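Local atomic coordinates of hypothetical protein, GDSL-like Lipase/Acylhydrolase family protein (Bacteroides uniformis, PDB entry 4M8K), a protein that is a putative GDSL-like lipase or acylhydrolase that probably hydrolyses ester bonds of acyl substrates, although its substrate is not established. Residues 78-83 against 106-111; 110-115 against 159-164. All blocks are in the same frame, centred on the assembly; numbering follows the deposited sequence.

Contact 1 of 2, residues 78-83 against 106-111; sequences RNNSYS and IHNLGT
Arg78 folds back over the backbone of Leu109 and Gly110 before its guanidinium reaches Asn108. Its CB sits 3.8 Å from Leu109 O. The next carbon, Arg78 CG, sits over the face of the Leu109-Gly110 peptide, 3.5 Å from Leu109 C and 3.6 Å from Gly110 N. A CB on Gly110 would probably crowd this CG, and the residue's positive phi also favours glycine. The chain then bends at chi2 (-62°), turning so that the guanidinium comes to Asn108, with CD and NE spanning the way without a close partner in 106-111. At the tip, Arg78 NH1 gives a hydrogen bond of 2.8 Å to Asn108 OD1. The bond is bent, 134° at the hydrogen, with OD1 tilted from the guanidinium plane. NH1 lies above the carbonyl plane and not on a lone pair, and the guanidinium and amide planes are nearly perpendicular. Arg78 NH1 also reaches water 1, in the guanidinium plane, at 3.0 Å. That water donates to Asn108 O, so arginine and asparagine are joined twice.

Asn108 O takes a second, much straighter bond: Asn80 ND2 donates to it over 3.0 Å at 169°, with the oxygen in the plane of the Asn80 amide. Asn80 OD1 is held by Asn42, which helps fix the amide's rotation. Nearer the backbone, Asn80 CB packs against Leu109 CD2.

Leu109 O bonds to Ser24 of strand 22-27. Here the helix-free connection between strands 75-81 and 114-118 passes over strand 22-27, a step of the 2-1-3-4-5 parallel sheet characteristic of the GDSL (SGNH-hydrolase) alpha/beta fold.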
loop_
_atom_site.group_PDB
_atom_site.type_symbol
_atom_site.label_atom_id
_atom_site.label_comp_id
_atom_site.label_asym_id
_atom_site.label_seq_id
_atom_site.Cartn_x
_atom_site.Cartn_y
_atom_site.Cartn_z
ATOM N N ARG A 78 7.029 1.890 10.233
ATOM C CA ARG A 78 5.911 2.807 10.186
ATOM C C ARG A 78 4.821 2.191 9.356
ATOM O O ARG A 78 5.076 1.736 8.266
ATOM C CB ARG A 78 6.270 4.155 9.552
ATOM C CG ARG A 78 7.168 5.043 10.400
ATOM C CD ARG A 78 6.542 5.452 11.754
ATOM N NE ARG A 78 7.421 6.469 12.335
ATOM C CZ ARG A 78 7.426 7.766 11.987
ATOM N NH1 ARG A 78 6.559 8.270 11.107
ATOM N NH2 ARG A 78 8.308 8.578 12.558
ATOM N N ASN A 79 3.597 2.251 9.871
ATOM C CA ASN A 79 2.403 1.967 9.075
ATOM C C ASN A 79 1.677 3.271 8.663
ATOM O O ASN A 79 0.749 3.741 9.356
ATOM C CB ASN A 79 1.462 1.027 9.825
ATOM C CG ASN A 79 0.313 0.563 8.945
ATOM O OD1 ASN A 79 0.276 0.886 7.768
ATOM N ND2 ASN A 79 -0.689 -0.082 9.552
ATOM N N ASN A 80 2.142 3.832 7.562
ATOM C CA ASN A 80 1.513 5.018 6.985
ATOM C C ASN A 80 0.413 4.617 6.025
ATOM O O ASN A 80 0.597 4.584 4.814
ATOM C CB ASN A 80 2.547 5.898 6.285
ATOM C CG ASN A 80 2.040 7.299 6.039
ATOM O OD1 ASN A 80 0.830 7.516 5.868
ATOM N ND2 ASN A 80 2.949 8.257 6.018
ATOM N N SER A 81 -0.742 4.317 6.594
ATOM C CA SER A 81 -1.907 3.891 5.855
ATOM C C SER A 81 -3.065 4.794 6.220
ATOM O O SER A 81 -3.180 5.243 7.347
ATOM C CB SER A 81 -2.230 2.403 6.084
ATOM O OG SER A 81 -1.166 1.527 5.633
ATOM N N TYR A 82 -3.920 5.042 5.219
ATOM C CA TYR A 82 -4.900 6.113 5.217
ATOM C C TYR A 82 -6.103 5.698 4.375
ATOM O O TYR A 82 -6.025 5.578 3.146
ATOM C CB TYR A 82 -4.258 7.372 4.661
ATOM C CG TYR A 82 -4.980 8.710 4.897
ATOM C CD1 TYR A 82 -6.340 8.890 4.632
ATOM C CD2 TYR A 82 -4.268 9.815 5.357
ATOM C CE1 TYR A 82 -6.972 10.120 4.855
ATOM C CE2 TYR A 82 -4.889 11.035 5.584
ATOM C CZ TYR A 82 -6.241 11.185 5.308
ATOM O OH TYR A 82 -6.835 12.416 5.497
ATOM N N SER A 83 -7.245 5.564 5.050
ATOM C CA SER A 83 -8.500 5.103 4.435
ATOM C C SER A 83 -8.960 5.962 3.293
ATOM O O SER A 83 -9.026 7.170 3.401
ATOM C CB SER A 83 -9.641 5.112 5.453
ATOM O OG SER A 83 -9.417 4.159 6.419
ATOM N N ILE A 106 5.369 9.959 1.058
ATOM C CA ILE A 106 6.575 9.169 0.823
ATOM C C ILE A 106 7.794 9.517 1.691
ATOM O O ILE A 106 8.662 8.685 1.811
ATOM C CB ILE A 106 7.015 9.283 -0.668
ATOM C CG1 ILE A 106 7.212 10.729 -1.089
ATOM C CG2 ILE A 106 5.973 8.640 -1.575
ATOM C CD1 ILE A 106 7.866 10.851 -2.476
ATOM N N HIS A 107 7.830 10.700 2.306
ATOM C CA HIS A 107 8.885 11.065 3.272
ATOM C C HIS A 107 8.650 10.594 4.696
ATOM O O HIS A 107 9.550 10.740 5.529
ATOM C CB HIS A 107 9.107 12.592 3.333
ATOM C CG HIS A 107 9.525 13.206 2.032
ATOM N ND1 HIS A 107 10.836 13.485 1.725
ATOM C CD2 HIS A 107 8.796 13.593 0.950
ATOM C CE1 HIS A 107 10.902 14.026 0.527
ATOM N NE2 HIS A 107 9.675 14.106 0.034
ATOM N N ASN A 108 7.480 10.072 5.015
ATOM C CA ASN A 108 7.189 9.741 6.396
ATOM C C ASN A 108 6.964 8.239 6.562
ATOM O O ASN A 108 5.841 7.786 6.795
ATOM C CB ASN A 108 5.990 10.578 6.859
ATOM C CG ASN A 108 5.777 10.553 8.333
ATOM O OD1 ASN A 108 6.657 10.265 9.147
ATOM N ND2 ASN A 108 4.544 10.867 8.710
ATOM N N LEU A 109 8.064 7.475 6.449
ATOM C CA LEU A 109 8.066 6.021 6.570
ATOM C C LEU A 109 9.141 5.480 7.514
ATOM O O LEU A 109 9.418 4.272 7.516
ATOM C CB LEU A 109 8.293 5.430 5.187
ATOM C CG LEU A 109 7.199 5.748 4.149
ATOM C CD1 LEU A 109 7.580 5.146 2.809
ATOM C CD2 LEU A 109 5.887 5.189 4.589
ATOM N N GLY A 110 9.785 6.385 8.257
ATOM C CA GLY A 110 10.890 6.049 9.128
ATOM C C GLY A 110 12.139 5.663 8.355
ATOM O O GLY A 110 12.412 6.218 7.285
ATOM N N THR A 111 12.833 4.635 8.854
ATOM C CA THR A 111 14.052 4.112 8.212
ATOM C C THR A 111 13.883 2.626 7.908
ATOM O O THR A 111 14.486 1.790 8.518
ATOM C CB THR A 111 15.314 4.350 9.110
ATOM O OG1 THR A 111 15.366 5.733 9.461
ATOM C CG2 THR A 111 16.592 4.077 8.372
HETATM O O HOH W 1 4.682 7.161 9.104
#

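Contact 2 of 2, residues 110-115 against 159-164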
loop_
_atom_site.group_PDB
_atom_site.type_symbol
_atom_site.label_atom_id
_atom_site.label_comp_id
_atom_site.label_asym_id
_atom_site.label_seq_id
_atom_site.Cartn_x
_atom_site.Cartn_y
_atom_site.Cartn_z
ATOM N N GLY A 110 9.785 6.385 8.257
ATOM C CA GLY A 110 10.890 6.049 9.128
ATOM C C GLY A 110 12.139 5.663 8.355
ATOM O O GLY A 110 12.412 6.218 7.285
ATOM N N THR A 111 12.833 4.635 8.854
ATOM C CA THR A 111 14.052 4.112 8.212
ATOM C C THR A 111 13.883 2.626 7.908
ATOM O O THR A 111 14.486 1.790 8.518
ATOM C CB THR A 111 15.314 4.350 9.110
ATOM O OG1 THR A 111 15.366 5.733 9.461
ATOM C CG2 THR A 111 16.592 4.077 8.372
ATOM N N PRO A 112 13.065 2.299 6.914
ATOM C CA PRO A 112 12.793 0.922 6.613
ATOM C C PRO A 112 13.856 0.273 5.769
ATOM O O PRO A 112 14.574 0.944 5.020
ATOM C CB PRO A 112 11.517 0.982 5.794
ATOM C CG PRO A 112 11.631 2.317 5.078
ATOM C CD PRO A 112 12.364 3.219 6.002
ATOM N N ASP A 113 13.978 -1.036 5.961
ATOM C CA ASP A 113 14.748 -1.924 5.057
ATOM C C ASP A 113 13.843 -2.476 3.959
ATOM O O ASP A 113 14.303 -2.804 2.843
ATOM C CB ASP A 113 15.295 -3.097 5.865
ATOM C CG ASP A 113 16.123 -2.652 6.999
ATOM O OD1 ASP A 113 17.141 -2.065 6.692
ATOM O OD2 ASP A 113 15.801 -2.885 8.196
ATOM N N ILE A 114 12.556 -2.621 4.311
ATOM C CA ILE A 114 11.535 -3.150 3.409
ATOM C C ILE A 114 10.393 -2.162 3.384
ATOM O O ILE A 114 9.862 -1.748 4.451
ATOM C CB ILE A 114 11.062 -4.569 3.833
ATOM C CG1 ILE A 114 12.206 -5.586 3.704
ATOM C CG2 ILE A 114 9.898 -5.043 2.963
ATOM C CD1 ILE A 114 11.938 -6.882 4.459
ATOM N N ILE A 115 9.963 -1.789 2.173
ATOM C CA ILE A 115 8.766 -0.952 2.000
ATOM C C ILE A 115 7.714 -1.748 1.194
ATOM O O ILE A 115 7.982 -2.248 0.094
ATOM C CB ILE A 115 9.071 0.376 1.308
ATOM C CG1 ILE A 115 10.063 1.178 2.154
ATOM C CG2 ILE A 115 7.788 1.167 1.084
ATOM C CD1 ILE A 115 10.580 2.414 1.503
ATOM N N GLN A 159 14.552 6.769 -5.109
ATOM C CA GLN A 159 15.543 7.808 -4.820
ATOM C C GLN A 159 15.669 8.078 -3.315
ATOM O O GLN A 159 16.791 8.175 -2.784
ATOM C CB GLN A 159 15.209 9.081 -5.606
ATOM C CG GLN A 159 16.151 10.211 -5.284
ATOM C CD GLN A 159 16.081 11.338 -6.295
ATOM O OE1 GLN A 159 15.539 12.410 -6.011
ATOM N NE2 GLN A 159 16.588 11.081 -7.491
ATOM N N LEU A 160 14.533 8.203 -2.611
ATOM C CA LEU A 160 14.559 8.443 -1.166
ATOM C C LEU A 160 15.130 7.258 -0.352
ATOM O O LEU A 160 15.772 7.484 0.697
ATOM C CB LEU A 160 13.171 8.801 -0.641
ATOM C CG LEU A 160 12.629 10.135 -1.185
ATOM C CD1 LEU A 160 11.209 10.312 -0.747
ATOM C CD2 LEU A 160 13.466 11.297 -0.703
ATOM N N TYR A 161 14.836 6.022 -0.767
ATOM C CA TYR A 161 15.248 4.815 -0.002
ATOM C C TYR A 161 16.074 3.856 -0.861
ATOM O O TYR A 161 15.602 2.765 -1.225
ATOM C CB TYR A 161 13.992 4.130 0.555
ATOM C CG TYR A 161 13.093 5.106 1.284
ATOM C CD1 TYR A 161 13.439 5.573 2.522
ATOM C CD2 TYR A 161 11.948 5.611 0.692
ATOM C CE1 TYR A 161 12.651 6.477 3.181
ATOM C CE2 TYR A 161 11.138 6.544 1.329
ATOM C CZ TYR A 161 11.490 6.974 2.577
ATOM O OH TYR A 161 10.736 7.909 3.239
ATOM N N PRO A 162 17.302 4.286 -1.258
ATOM C CA PRO A 162 18.045 3.517 -2.256
ATOM C C PRO A 162 18.572 2.184 -1.760
ATOM O O PRO A 162 18.975 1.347 -2.585
ATOM C CB PRO A 162 19.232 4.451 -2.636
ATOM C CG PRO A 162 19.395 5.343 -1.462
ATOM C CD PRO A 162 17.996 5.534 -0.903
ATOM N N ALA A 163 18.616 2.021 -0.440
ATOM C CA ALA A 163 19.011 0.780 0.152
ATOM C C ALA A 163 17.833 -0.101 0.524
ATOM O O ALA A 163 18.071 -1.203 0.932
ATOM C CB ALA A 163 19.867 1.044 1.397
ATOM N N ALA A 164 16.575 0.337 0.365
ATOM C CA ALA A 164 15.446 -0.469 0.816
ATOM C C ALA A 164 15.013 -1.420 -0.283
ATOM O O ALA A 164 15.255 -1.161 -1.439
ATOM C CB ALA A 164 14.280 0.415 1.222
HETATM O O HOH W 2 10.864 7.995 5.879
HETATM O O HOH W 3 16.810 -3.922 2.430
#
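Tyr161 OH is gripped from two directions: water 2 donates to it at 2.6 Å, and the hydroxyl is also hydrogen-bonded to the carbonyl of Ile106. The same water donates to Gly110 O over 2.7 Å, bridging the tyrosine to the loop ahead of strand 114-118. This is the base of a beta-alpha-beta crossover, where helix 146-160 ends and the chain turns into strand 165-170, alongside strand 114-118.

Tyr161 leaves the helix with CG anti to its own carbonyl carbon (chi1 -50°), which puts the ring between the helix end and the sheet. On the sheet side, Ile115 CD1 meets Tyr161 CD2 at 3.6 Å, the two side chains crossing at about a right angle. An extended chi2 (172°) brings that methyl out to the ring. Pro112 CD comes near CE1 of Tyr161 more loosely, at 4.3 Å, while Leu160 CB covers part of one ring face near its rim. With a phenylalanine here the hydroxyl is gone, and water 2 and the Ile106 carbonyl would probably lose the partner they share.

Beyond the ring, a type I turn from Tyr161 to Ala164, closed by Ala164 N donating to Tyr161 O at 3.1 Å, swings the backbone toward Asp113. Asp113 OD2 is hydrogen-bonded to the backbone N of Lys22. Asp113 O accepts from water 3 at 2.8 Å, and Ala164 CA lies 3.3 Å from Asp113 O in a CA-H...O contact with 124° at the hydrogen.

How the contacts relate
The two contacts share Gly110 and Thr111, with contact 1 ending where contact 2 begins, and both are only partly buried. Contact 1 lies nearer the chain's centre, its own centre about 10 Å away against about 15 Å for contact 2, yet it is the more polar: asparagine amides and a guanidinium fasten a loop to edge strand 75-81. Contact 2 joins the start of inner strand 114-118 to the end of helix 146-160, mostly through apolar packing, with waters linking polar groups. They meet at the Tyr161 hydroxyl, and Ile106 CD1 packs against Leu160 CD1. One loop is thus held by the sheet edge and the helix end.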